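Local structure of polymeric Immunoglobulin Receptor (Oncorhynchus mykiss, 5F1S) at residues G6-L11 with A104-N109; R14-P19 with T78-E83; R189-Y194 with I207-P212. The protein probably binds polymeric immunoglobulins and carries them across mucosal epithelia, its released ectodomain becoming secretory component. All coordinates share one frame; numbering follows the deposited sequence.

Contact 1: residues G6-L11 with A104-N109; sequences GDLAVL and ASLHIN
L8 holds the neighbouring strand on either side of I108: its N donates to H107 O at 2.9 Å, and its O accepts N109 N, also at 2.9 Å. Two residues on, V10 N donates to N109 O (3.0 Å). This alternation, with L8 opposite I108 and A9 opposite N109, identifies a parallel pair, and the axes of 8-11 and 104-109 run the same way at 23° to each other. D7 extends the ladder by its side chain. Its OD1 accepts H107 N at 3.0 Å, from above the carboxylate plane, where a continued ladder would have called for G6 O; the carboxylate is turned 74° against the imidazole ring. With CG of H107 opposite its backbone N (chi1 -175°), the ring lies so that ND1 meets water 1 in the ring plane, 2.8 Å away. That water donates to L8 O, which therefore takes two donors. W87 meets the H107 ring edge-to-face.

The other face is apolar. L8 CG reaches L106 CD1 at 4.2 Å, and V10 lies beside I108, both side chains pointing the same way. L8 and I108 continue inward onto V16 and I18 of strand 16-22 in the facing sheet, while the far edge of 104-109 is bonded to strand 86-92 through I108 and G86. A short edge strand laid parallel to the long C-terminal strand is characteristic of the V-set immunoglobulin fold, where strand A' joins strand G.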
ATOM      1  N   GLY A   6      -5.182 -11.379  -5.259  1.00 36.78           N
ATOM      2  CA  GLY A   6      -4.177 -12.149  -4.562  1.00 35.09           C
ATOM      3  C   GLY A   6      -3.769 -11.504  -3.256  1.00 35.76           C
ATOM      4  O   GLY A   6      -4.193 -10.410  -2.916  1.00 33.63           O
ATOM      5  N   ASP A   7      -2.923 -12.206  -2.510  1.00 35.71           N
ATOM      6  CA  ASP A   7      -2.583 -11.748  -1.165  1.00 34.12           C
ATOM      7  C   ASP A   7      -1.997 -10.341  -1.233  1.00 34.83           C
ATOM      8  O   ASP A   7      -1.313  -9.978  -2.188  1.00 35.58           O
ATOM      9  CB  ASP A   7      -1.595 -12.709  -0.508  1.00 36.45           C
ATOM     10  CG  ASP A   7      -2.168 -14.089  -0.325  1.00 39.57           C
ATOM     11  OD1 ASP A   7      -3.413 -14.247  -0.287  1.00 38.22           O
ATOM     12  OD2 ASP A   7      -1.364 -15.031  -0.167  1.00 39.43           O
ATOM     13  N   LEU A   8      -2.309  -9.539  -0.233  1.00 35.05           N
ATOM     14  CA  LEU A   8      -2.003  -8.107  -0.230  1.00 36.46           C
ATOM     15  C   LEU A   8      -1.052  -7.815   0.898  1.00 34.01           C
ATOM     16  O   LEU A   8      -1.143  -8.426   1.964  1.00 34.77           O
ATOM     17  CB  LEU A   8      -3.260  -7.206   0.024  1.00 37.71           C
ATOM     18  CG  LEU A   8      -4.487  -7.266  -0.868  1.00 37.85           C
ATOM     19  CD1 LEU A   8      -5.588  -6.395  -0.309  1.00 44.95           C
ATOM     20  CD2 LEU A   8      -4.105  -6.776  -2.254  1.00 43.77           C
ATOM     21  N   ALA A   9      -0.200  -6.805   0.681  1.00 32.69           N
ATOM     22  CA  ALA A   9       0.592  -6.201   1.734  1.00 34.13           C
ATOM     23  C   ALA A   9       0.323  -4.705   1.725  1.00 34.42           C
ATOM     24  O   ALA A   9       0.332  -4.069   0.674  1.00 36.30           O
ATOM     25  CB  ALA A   9       2.090  -6.492   1.549  1.00 36.70           C
ATOM     26  N   VAL A  10       0.027  -4.151   2.877  1.00 32.71           N
ATOM     27  CA  VAL A  10      -0.350  -2.758   2.945  1.00 30.63           C
ATOM     28  C   VAL A  10       0.309  -2.143   4.169  1.00 32.37           C
ATOM     29  O   VAL A  10       0.345  -2.770   5.232  1.00 32.55           O
ATOM     30  CB  VAL A  10      -1.882  -2.639   3.011  1.00 36.77           C
ATOM     31  CG1 VAL A  10      -2.415  -3.360   4.233  1.00 35.67           C
ATOM     32  CG2 VAL A  10      -2.299  -1.209   3.056  1.00 41.17           C
ATOM     33  N   LEU A  11       0.762  -0.906   4.042  1.00 30.94           N
ATOM     34  CA  LEU A  11       1.337  -0.207   5.199  1.00 30.74           C
ATOM     35  C   LEU A  11       0.274   0.169   6.234  1.00 31.78           C
ATOM     36  O   LEU A  11      -0.827   0.619   5.897  1.00 30.24           O
ATOM     37  CB  LEU A  11       2.032   1.069   4.742  1.00 29.38           C
ATOM     38  CG  LEU A  11       3.260   0.914   3.864  1.00 32.97           C
ATOM     39  CD1 LEU A  11       3.685   2.224   3.251  1.00 34.30           C
ATOM     40  CD2 LEU A  11       4.362   0.355   4.664  1.00 33.20           C
ATOM     41  N   ALA A 104     -14.153 -17.199  -1.237  1.00 31.47           N
ATOM     42  CA  ALA A 104     -12.801 -17.061  -1.758  1.00 32.60           C
ATOM     43  C   ALA A 104     -11.984 -16.384  -0.668  1.00 33.22           C
ATOM     44  O   ALA A 104     -12.512 -15.522   0.043  1.00 34.16           O
ATOM     45  CB  ALA A 104     -12.754 -16.265  -3.080  1.00 33.41           C
ATOM     46  N   SER A 105     -10.725 -16.804  -0.480  1.00 30.46           N
ATOM     47  CA  SER A 105      -9.932 -16.231   0.591  1.00 31.70           C
ATOM     48  C   SER A 105      -8.821 -15.340   0.036  1.00 29.67           C
ATOM     49  O   SER A 105      -8.380 -15.469  -1.110  1.00 33.18           O
ATOM     50  CB  SER A 105      -9.263 -17.299   1.457  1.00 36.36           C
ATOM     51  OG  SER A 105      -8.514 -18.150   0.609  1.00 38.76           O
ATOM     52  N   LEU A 106      -8.285 -14.514   0.921  1.00 31.96           N
ATOM     53  CA  LEU A 106      -7.009 -13.867   0.628  1.00 35.32           C
ATOM     54  C   LEU A 106      -6.404 -13.455   1.951  1.00 31.96           C
ATOM     55  O   LEU A 106      -7.090 -13.316   2.964  1.00 30.16           O
ATOM     56  CB  LEU A 106      -7.124 -12.669  -0.299  1.00 37.97           C
ATOM     57  CG  LEU A 106      -7.470 -11.354   0.408  1.00 38.96           C
ATOM     58  CD1 LEU A 106      -7.420 -10.235  -0.541  1.00 44.17           C
ATOM     59  CD2 LEU A 106      -8.838 -11.513   0.994  1.00 40.27           C
ATOM     60  N   HIS A 107      -5.096 -13.255   1.924  1.00 32.93           N
ATOM     61  CA  HIS A 107      -4.368 -12.889   3.116  1.00 32.29           C
ATOM     62  C   HIS A 107      -4.015 -11.418   3.004  1.00 31.19           C
ATOM     63  O   HIS A 107      -3.622 -10.960   1.940  1.00 30.84           O
ATOM     64  CB  HIS A 107      -3.079 -13.721   3.298  1.00 34.63           C
ATOM     65  CG  HIS A 107      -2.376 -13.437   4.591  1.00 33.91           C
ATOM     66  ND1 HIS A 107      -1.350 -12.521   4.695  1.00 34.92           N
ATOM     67  CD2 HIS A 107      -2.583 -13.916   5.841  1.00 33.69           C
ATOM     68  CE1 HIS A 107      -0.945 -12.459   5.954  1.00 35.84           C
ATOM     69  NE2 HIS A 107      -1.683 -13.291   6.669  1.00 35.83           N
ATOM     70  N   ILE A 108      -4.158 -10.695   4.106  1.00 31.38           N
ATOM     71  CA  ILE A 108      -3.789  -9.281   4.187  1.00 31.83           C
ATOM     72  C   ILE A 108      -2.684  -9.160   5.234  1.00 31.11           C
ATOM     73  O   ILE A 108      -2.867  -9.564   6.384  1.00 31.90           O
ATOM     74  CB  ILE A 108      -4.983  -8.384   4.571  1.00 31.38           C
ATOM     75  CG1 ILE A 108      -6.114  -8.545   3.576  1.00 34.24           C
ATOM     76  CG2 ILE A 108      -4.545  -6.948   4.664  1.00 33.85           C
ATOM     77  CD1 ILE A 108      -7.452  -7.733   3.945  1.00 35.66           C
ATOM     78  N   ASN A 109      -1.534  -8.637   4.825  1.00 31.45           N
ATOM     79  CA  ASN A 109      -0.396  -8.447   5.728  1.00 32.66           C
ATOM     80  C   ASN A 109      -0.231  -6.954   5.917  1.00 31.74           C
ATOM     81  O   ASN A 109       0.073  -6.241   4.959  1.00 35.39           O
ATOM     82  CB  ASN A 109       0.865  -9.077   5.130  1.00 36.27           C
ATOM     83  CG  ASN A 109       2.038  -9.028   6.094  1.00 37.82           C
ATOM     84  OD1 ASN A 109       1.847  -9.007   7.315  1.00 44.12           O
ATOM     85  ND2 ASN A 109       3.247  -8.990   5.547  1.00 44.15           N
TER
HETATM   86  O   HOH W   1      -0.458 -11.069   2.460  1.00 34.22           O

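Contact 2: residues R14-P19 with T78-E83; sequences RSVMIP and TELQKE
R14 and L80 join by a single backbone bond where strand B of the first V-set immunoglobulin domain (16-22) begins and the loop from strand E (72-77) to strand F (86-92) sets out. L80 N donates to R14 O at 3.0 Å with an N-H...O angle of 172°, its N tilted somewhat from the carbonyl plane. E79 N lies near the same oxygen but at a poor angle for bonding, and it donates instead to water 2 at 2.8 Å. That water also lies 2.5 Å from S15 OG, short for a hydrogen bond, and so appears to add a solvent-mediated link beside the direct one.

Van der Waals contacts surround the bond. S15 OG rests against T78 CA at 3.4 Å and against the CB and CG2 of the same threonine. More deeply placed, L80 turns its CD1 to V16 and meets both methyls, CG1 at 3.8 Å and CG2 at 3.9 Å, the two side chains crossing at about a right angle. L80 CG stands beside the backbone N (chi1 -77°), which keeps the branch next to R14 O and carries CD1 on to the valine. V10 and V110 also touch this leucine, tying the loop to the 8-11 and 103-111 strands.

Two polar side chains reach across to the second domain. The R14 guanidinium leaves the loop entirely: NH1 bonds to Y135 O and NH2 to K177 O, so that each has a carbonyl oxygen as partner. Q81 bridges similarly, OE1 accepting Q137 NE2. Its own NE2 donates back to E79 O at 2.9 Å; the acceptor lies nearly in the amide plane of Q81, whereas NE2 sits well above the E79 carbonyl plane.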
ATOM      1  N   ARG A  14      -3.149   2.593   6.068  1.00 29.60           N
ATOM      2  CA  ARG A  14      -3.763   2.695   4.767  1.00 34.00           C
ATOM      3  C   ARG A  14      -5.038   1.851   4.696  1.00 32.02           C
ATOM      4  O   ARG A  14      -5.380   1.075   5.591  1.00 30.84           O
ATOM      5  CB  ARG A  14      -2.801   2.217   3.669  1.00 33.85           C
ATOM      6  CG  ARG A  14      -1.430   2.965   3.467  1.00 39.69           C
ATOM      7  CD  ARG A  14      -1.595   4.341   3.036  1.00 42.45           C
ATOM      8  NE  ARG A  14      -0.459   4.876   2.229  1.00 42.01           N
ATOM      9  CZ  ARG A  14       0.739   5.206   2.729  1.00 41.77           C
ATOM     10  NH1 ARG A  14       1.046   5.008   4.000  1.00 38.84           N
ATOM     11  NH2 ARG A  14       1.651   5.744   1.955  1.00 43.86           N
ATOM     12  N   SER A  15      -5.756   2.047   3.606  1.00 30.79           N
ATOM     13  CA  SER A  15      -7.028   1.380   3.355  1.00 31.39           C
ATOM     14  C   SER A  15      -6.838   0.382   2.233  1.00 32.58           C
ATOM     15  O   SER A  15      -5.927   0.535   1.418  1.00 35.48           O
ATOM     16  CB  SER A  15      -8.085   2.406   2.942  1.00 36.33           C
ATOM     17  OG  SER A  15      -8.317   3.276   4.024  1.00 42.71           O
ATOM     18  N   VAL A  16      -7.720  -0.625   2.160  1.00 31.59           N
ATOM     19  CA  VAL A  16      -7.784  -1.501   1.000  1.00 31.66           C
ATOM     20  C   VAL A  16      -9.206  -1.537   0.458  1.00 32.63           C
ATOM     21  O   VAL A  16     -10.178  -1.387   1.193  1.00 30.17           O
ATOM     22  CB  VAL A  16      -7.305  -2.941   1.286  1.00 34.61           C
ATOM     23  CG1 VAL A  16      -5.808  -2.952   1.654  1.00 37.27           C
ATOM     24  CG2 VAL A  16      -8.132  -3.601   2.363  1.00 31.78           C
ATOM     25  N   MET A  17      -9.295  -1.752  -0.845  1.00 29.27           N
ATOM     26  CA  MET A  17     -10.557  -1.886  -1.563  1.00 29.61           C
ATOM     27  C   MET A  17     -10.476  -3.217  -2.289  1.00 31.65           C
ATOM     28  O   MET A  17      -9.641  -3.362  -3.186  1.00 32.76           O
ATOM     29  CB  MET A  17     -10.776  -0.736  -2.556  1.00 31.12           C
ATOM     30  CG  MET A  17     -12.050  -0.883  -3.332  1.00 31.57           C
ATOM     31  SD  MET A  17     -12.179   0.486  -4.601  1.00 42.69           S
ATOM     32  CE  MET A  17     -10.991   0.013  -5.733  1.00 40.79           C
ATOM     33  N   ILE A  18     -11.308  -4.177  -1.893  1.00 28.71           N
ATOM     34  CA  ILE A  18     -11.188  -5.569  -2.306  1.00 27.62           C
ATOM     35  C   ILE A  18     -12.420  -5.920  -3.134  1.00 26.29           C
ATOM     36  O   ILE A  18     -13.528  -5.926  -2.587  1.00 28.10           O
ATOM     37  CB  ILE A  18     -11.069  -6.507  -1.096  1.00 28.87           C
ATOM     38  CG1 ILE A  18      -9.775  -6.141  -0.362  1.00 35.90           C
ATOM     39  CG2 ILE A  18     -11.082  -7.935  -1.528  1.00 31.07           C
ATOM     40  CD1 ILE A  18      -9.733  -6.672   1.029  1.00 52.59           C
ATOM     41  N   PRO A  19     -12.257  -6.293  -4.405  1.00 29.14           N
ATOM     42  CA  PRO A  19     -13.389  -6.842  -5.183  1.00 27.38           C
ATOM     43  C   PRO A  19     -13.589  -8.323  -4.918  1.00 32.34           C
ATOM     44  O   PRO A  19     -12.665  -9.134  -5.104  1.00 32.15           O
ATOM     45  CB  PRO A  19     -12.960  -6.606  -6.635  1.00 28.27           C
ATOM     46  CG  PRO A  19     -11.421  -6.800  -6.577  1.00 32.37           C
ATOM     47  CD  PRO A  19     -11.024  -6.215  -5.231  1.00 30.23           C
ATOM     48  N   THR A  78     -10.593   0.219   6.261  1.00 29.78           N
ATOM     49  CA  THR A  78      -9.866   1.476   6.405  1.00 31.99           C
ATOM     50  C   THR A  78      -8.940   1.453   7.617  1.00 33.55           C
ATOM     51  O   THR A  78      -9.130   0.713   8.599  1.00 33.65           O
ATOM     52  CB  THR A  78     -10.845   2.673   6.526  1.00 37.13           C
ATOM     53  OG1 THR A  78     -11.639   2.500   7.705  1.00 36.92           O
ATOM     54  CG2 THR A  78     -11.769   2.752   5.280  1.00 36.14           C
ATOM     55  N   GLU A  79      -7.918   2.297   7.540  1.00 34.53           N
ATOM     56  CA  GLU A  79      -7.037   2.535   8.680  1.00 38.52           C
ATOM     57  C   GLU A  79      -6.554   1.208   9.267  1.00 31.99           C
ATOM     58  O   GLU A  79      -6.617   0.959  10.475  1.00 33.18           O
ATOM     59  CB  GLU A  79      -7.732   3.372   9.754  1.00 42.93           C
ATOM     60  CG  GLU A  79      -8.510   4.586   9.247  1.00 53.88           C
ATOM     61  CD  GLU A  79      -7.732   5.873   9.309  1.00 64.57           C
ATOM     62  OE1 GLU A  79      -6.504   5.833   9.544  1.00 70.65           O
ATOM     63  OE2 GLU A  79      -8.357   6.938   9.126  1.00 73.16           O
ATOM     64  N   LEU A  80      -6.039   0.346   8.397  1.00 31.36           N
ATOM     65  CA  LEU A  80      -5.680  -0.991   8.832  1.00 30.38           C
ATOM     66  C   LEU A  80      -4.562  -0.948   9.859  1.00 31.39           C
ATOM     67  O   LEU A  80      -3.580  -0.225   9.690  1.00 34.02           O
ATOM     68  CB  LEU A  80      -5.241  -1.829   7.640  1.00 29.87           C
ATOM     69  CG  LEU A  80      -6.426  -2.318   6.813  1.00 33.32           C
ATOM     70  CD1 LEU A  80      -5.935  -2.799   5.452  1.00 38.19           C
ATOM     71  CD2 LEU A  80      -7.150  -3.471   7.534  1.00 34.88           C
ATOM     72  N   GLN A  81      -4.692  -1.777  10.885  1.00 31.74           N
ATOM     73  CA  GLN A  81      -3.709  -1.905  11.950  1.00 32.78           C
ATOM     74  C   GLN A  81      -2.951  -3.213  11.819  1.00 31.61           C
ATOM     75  O   GLN A  81      -3.425  -4.186  11.236  1.00 33.14           O
ATOM     76  CB  GLN A  81      -4.415  -1.821  13.306  1.00 35.57           C
ATOM     77  CG  GLN A  81      -5.179  -0.520  13.483  1.00 34.16           C
ATOM     78  CD  GLN A  81      -4.300   0.686  13.404  1.00 35.21           C
ATOM     79  OE1 GLN A  81      -3.511   0.931  14.309  1.00 38.81           O
ATOM     80  NE2 GLN A  81      -4.437   1.457  12.349  1.00 35.85           N
ATOM     81  N   LYS A  82      -1.756  -3.278  12.418  1.00 33.87           N
ATOM     82  CA  LYS A  82      -0.982  -4.501  12.285  1.00 34.74           C
ATOM     83  C   LYS A  82      -1.786  -5.712  12.758  1.00 35.74           C
ATOM     84  O   LYS A  82      -1.707  -6.801  12.180  1.00 35.61           O
ATOM     85  CB  LYS A  82       0.317  -4.387  13.074  1.00 37.82           C
ATOM     86  CG  LYS A  82       1.222  -5.586  12.818  1.00 39.79           C
ATOM     87  CD  LYS A  82       2.578  -5.483  13.468  1.00 48.98           C
ATOM     88  CE  LYS A  82       3.391  -6.760  13.122  1.00 50.61           C
ATOM     89  NZ  LYS A  82       4.739  -6.746  13.746  1.00 60.58           N
ATOM     90  N   GLU A  83      -2.560  -5.541  13.814  1.00 36.57           N
ATOM     91  CA  GLU A  83      -3.326  -6.659  14.347  1.00 38.16           C
ATOM     92  C   GLU A  83      -4.475  -7.070  13.416  1.00 36.52           C
ATOM     93  O   GLU A  83      -5.069  -8.143  13.627  1.00 36.11           O
ATOM     94  CB  GLU A  83      -3.841  -6.303  15.740  1.00 45.29           C
ATOM     95  CG  GLU A  83      -4.753  -5.095  15.807  1.00 48.72           C
ATOM     96  CD  GLU A  83      -4.029  -3.759  16.112  1.00 62.32           C
ATOM     97  OE1 GLU A  83      -2.778  -3.620  15.858  1.00 53.74           O
ATOM     98  OE2 GLU A  83      -4.751  -2.839  16.601  1.00 56.92           O
TER
HETATM   99  O   HOH W   2      -7.187   4.432   5.902  1.00 43.14           O

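Contact 3: residues R189-Y194 with I207-P212; sequences RDTGWY and ILVTPP
T191 OG1 is gripped from two main directions: V209 N donates to it at 2.9 Å, and it donates to water 3 at 2.7 Å, which in turn bonds to V209 O. A weak bond to R188 O is added from outside. With OG1 beside its backbone N (chi1 -68°), the hydroxyl faces V209, while CG2 lies alongside L208 and touches its CD1 at 4.1 Å. A valine in its place would probably leave V209 N and water 3 without their shared partner and free the water to shift.

Next along, G192 and I207 form an antiparallel hydrogen-bonded pair, G192 N to I207 O at 2.9 Å and I207 N to G192 O at 2.8 Å. They join strands F and G of the second V-set immunoglobulin domain, whose F strand is entered through a tyrosine corner: Y194 OH donates to D190 O, four residues back, at 2.7 Å, in the carbonyl plane and on a lone pair. R148 NH1 also bonds to this hydroxyl, and W146 stacks on the ring. I207 crosses Y194 at about a right angle, its CG1 lying 3.7 Å from the ring carbon CD2.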
ATOM      1  N   ARG A 189      27.431  11.111 -11.654  1.00 41.87           N
ATOM      2  CA  ARG A 189      27.935  10.523 -10.419  1.00 43.19           C
ATOM      3  C   ARG A 189      26.818  10.197  -9.422  1.00 39.94           C
ATOM      4  O   ARG A 189      27.075   9.461  -8.471  1.00 43.48           O
ATOM      5  CB  ARG A 189      28.950  11.453  -9.744  1.00 49.40           C
ATOM      6  CG  ARG A 189      28.353  12.725  -9.184  1.00 55.90           C
ATOM      7  CD  ARG A 189      29.401  13.688  -8.573  1.00 62.05           C
ATOM      8  NE  ARG A 189      28.730  14.929  -8.188  1.00 90.74           N
ATOM      9  CZ  ARG A 189      28.452  15.929  -9.026  1.00 95.19           C
ATOM     10  NH1 ARG A 189      28.817  15.855 -10.301  1.00 81.91           N
ATOM     11  NH2 ARG A 189      27.811  17.010  -8.589  1.00 85.98           N
ATOM     12  N   ASP A 190      25.613  10.724  -9.595  1.00 37.98           N
ATOM     13  CA  ASP A 190      24.514  10.385  -8.676  1.00 37.83           C
ATOM     14  C   ASP A 190      24.006   8.947  -8.850  1.00 35.82           C
ATOM     15  O   ASP A 190      23.228   8.463  -8.005  1.00 34.97           O
ATOM     16  CB  ASP A 190      23.335  11.322  -8.870  1.00 39.38           C
ATOM     17  CG  ASP A 190      23.693  12.797  -8.622  1.00 42.97           C
ATOM     18  OD1 ASP A 190      24.674  13.049  -7.912  1.00 43.47           O
ATOM     19  OD2 ASP A 190      22.979  13.683  -9.139  1.00 42.37           O
ATOM     20  N   THR A 191      24.367   8.271  -9.938  1.00 35.79           N
ATOM     21  CA  THR A 191      23.919   6.892 -10.134  1.00 33.55           C
ATOM     22  C   THR A 191      24.276   6.022  -8.936  1.00 34.54           C
ATOM     23  O   THR A 191      25.392   6.084  -8.407  1.00 35.54           O
ATOM     24  CB  THR A 191      24.529   6.308 -11.417  1.00 34.61           C
ATOM     25  OG1 THR A 191      23.961   6.992 -12.561  1.00 33.66           O
ATOM     26  CG2 THR A 191      24.226   4.874 -11.509  1.00 33.37           C
ATOM     27  N   GLY A 192      23.326   5.199  -8.505  1.00 34.51           N
ATOM     28  CA  GLY A 192      23.594   4.210  -7.484  1.00 33.60           C
ATOM     29  C   GLY A 192      22.423   4.023  -6.517  1.00 32.28           C
ATOM     30  O   GLY A 192      21.287   4.463  -6.749  1.00 32.92           O
ATOM     31  N   TRP A 193      22.745   3.347  -5.422  1.00 31.26           N
ATOM     32  CA  TRP A 193      21.784   2.988  -4.403  1.00 29.39           C
ATOM     33  C   TRP A 193      21.675   4.049  -3.314  1.00 31.32           C
ATOM     34  O   TRP A 193      22.691   4.588  -2.839  1.00 31.49           O
ATOM     35  CB  TRP A 193      22.181   1.667  -3.767  1.00 30.40           C
ATOM     36  CG  TRP A 193      21.876   0.468  -4.624  1.00 31.45           C
ATOM     37  CD1 TRP A 193      22.770  -0.294  -5.343  1.00 32.93           C
ATOM     38  CD2 TRP A 193      20.582  -0.099  -4.848  1.00 30.87           C
ATOM     39  NE1 TRP A 193      22.088  -1.295  -5.997  1.00 32.74           N
ATOM     40  CE2 TRP A 193      20.753  -1.200  -5.718  1.00 32.73           C
ATOM     41  CE3 TRP A 193      19.290   0.215  -4.403  1.00 32.69           C
ATOM     42  CZ2 TRP A 193      19.677  -1.996  -6.130  1.00 31.71           C
ATOM     43  CZ3 TRP A 193      18.226  -0.568  -4.827  1.00 31.19           C
ATOM     44  CH2 TRP A 193      18.436  -1.676  -5.677  1.00 33.93           C
ATOM     45  N   TYR A 194      20.436   4.249  -2.871  1.00 30.09           N
ATOM     46  CA  TYR A 194      20.052   5.224  -1.854  1.00 32.55           C
ATOM     47  C   TYR A 194      19.074   4.576  -0.891  1.00 30.55           C
ATOM     48  O   TYR A 194      18.518   3.505  -1.152  1.00 31.12           O
ATOM     49  CB  TYR A 194      19.363   6.444  -2.471  1.00 32.71           C
ATOM     50  CG  TYR A 194      20.289   7.269  -3.326  1.00 32.94           C
ATOM     51  CD1 TYR A 194      20.919   8.400  -2.795  1.00 32.69           C
ATOM     52  CD2 TYR A 194      20.568   6.895  -4.658  1.00 34.45           C
ATOM     53  CE1 TYR A 194      21.785   9.149  -3.559  1.00 35.00           C
ATOM     54  CE2 TYR A 194      21.444   7.625  -5.437  1.00 31.85           C
ATOM     55  CZ  TYR A 194      22.043   8.775  -4.880  1.00 37.47           C
ATOM     56  OH  TYR A 194      22.913   9.542  -5.597  1.00 37.69           O
ATOM     57  N   ILE A 207      18.979   4.913  -8.332  1.00 30.67           N
ATOM     58  CA  ILE A 207      18.884   6.007  -9.294  1.00 30.96           C
ATOM     59  C   ILE A 207      19.849   5.695 -10.429  1.00 31.75           C
ATOM     60  O   ILE A 207      21.052   5.513 -10.198  1.00 32.56           O
ATOM     61  CB  ILE A 207      19.249   7.366  -8.659  1.00 32.76           C
ATOM     62  CG1 ILE A 207      18.346   7.682  -7.446  1.00 36.60           C
ATOM     63  CG2 ILE A 207      19.153   8.496  -9.708  1.00 34.29           C
ATOM     64  CD1 ILE A 207      16.878   7.780  -7.806  1.00 36.55           C
ATOM     65  N   LEU A 208      19.337   5.656 -11.655  1.00 30.81           N
ATOM     66  CA  LEU A 208      20.192   5.500 -12.825  1.00 29.50           C
ATOM     67  C   LEU A 208      20.172   6.792 -13.612  1.00 32.09           C
ATOM     68  O   LEU A 208      19.124   7.164 -14.137  1.00 34.39           O
ATOM     69  CB  LEU A 208      19.700   4.353 -13.692  1.00 32.39           C
ATOM     70  CG  LEU A 208      20.494   4.157 -14.982  1.00 33.94           C
ATOM     71  CD1 LEU A 208      21.917   3.834 -14.679  1.00 36.49           C
ATOM     72  CD2 LEU A 208      19.828   3.063 -15.781  1.00 35.31           C
ATOM     73  N   VAL A 209      21.320   7.439 -13.742  1.00 33.05           N
ATOM     74  CA  VAL A 209      21.433   8.658 -14.526  1.00 32.96           C
ATOM     75  C   VAL A 209      21.987   8.256 -15.888  1.00 34.42           C
ATOM     76  O   VAL A 209      23.060   7.652 -15.973  1.00 34.48           O
ATOM     77  CB  VAL A 209      22.353   9.688 -13.852  1.00 33.84           C
ATOM     78  CG1 VAL A 209      22.384  11.008 -14.642  1.00 35.45           C
ATOM     79  CG2 VAL A 209      21.867   9.983 -12.415  1.00 34.15           C
ATOM     80  N   THR A 210      21.270   8.596 -16.930  1.00 34.72           N
ATOM     81  CA  THR A 210      21.667   8.209 -18.265  1.00 34.79           C
ATOM     82  C   THR A 210      22.263   9.405 -18.981  1.00 36.09           C
ATOM     83  O   THR A 210      22.185  10.539 -18.504  1.00 35.74           O
ATOM     84  CB  THR A 210      20.467   7.656 -19.013  1.00 36.08           C
ATOM     85  OG1 THR A 210      19.495   8.693 -19.169  1.00 37.93           O
ATOM     86  CG2 THR A 210      19.861   6.468 -18.231  1.00 40.05           C
ATOM     87  N   PRO A 211      22.914   9.189 -20.123  1.00 36.12           N
ATOM     88  CA  PRO A 211      23.633  10.295 -20.768  1.00 36.95           C
ATOM     89  C   PRO A 211      22.682  11.362 -21.263  1.00 36.74           C
ATOM     90  O   PRO A 211      21.554  11.062 -21.694  1.00 39.80           O
ATOM     91  CB  PRO A 211      24.355   9.613 -21.948  1.00 39.39           C
ATOM     92  CG  PRO A 211      24.482   8.159 -21.544  1.00 41.24           C
ATOM     93  CD  PRO A 211      23.253   7.879 -20.694  1.00 37.67           C
ATOM     94  N   PRO A 212      23.106  12.616 -21.287  1.00 39.92           N
ATOM     95  CA  PRO A 212      22.284  13.651 -21.915  1.00 40.53           C
ATOM     96  C   PRO A 212      22.135  13.341 -23.400  1.00 43.83           C
ATOM     97  O   PRO A 212      23.072  12.836 -24.034  1.00 42.82           O
ATOM     98  CB  PRO A 212      23.087  14.927 -21.668  1.00 40.56           C
ATOM     99  CG  PRO A 212      24.490  14.450 -21.592  1.00 42.39           C
ATOM    100  CD  PRO A 212      24.476  13.080 -21.034  1.00 42.74           C
TER
HETATM  101  O   HOH W   3      25.715   7.055 -14.572  1.00 43.19           O

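Overall arrangement
Contacts 1 and 2 belong to one domain, their centres 10 Å apart, with contact 2 nested in the chain loop that contact 1 closes. They touch directly between the two sheets: V10 CG1 lies 3.8 Å from L80 CD1, I108 CD1 3.9 Å from I18 CD1, and L8 CD1 4.0 Å from V16 CG1. Contact 3 sits in the second domain, with its centre about 34 Å from that of contact 1 and 35 Å from that of contact 2; nearest atoms remain about 16 and 17 Å away. Its strand 201-210 corresponds to 103-111 of contact 1 and likewise pairs in parallel with a short edge strand, 120-124.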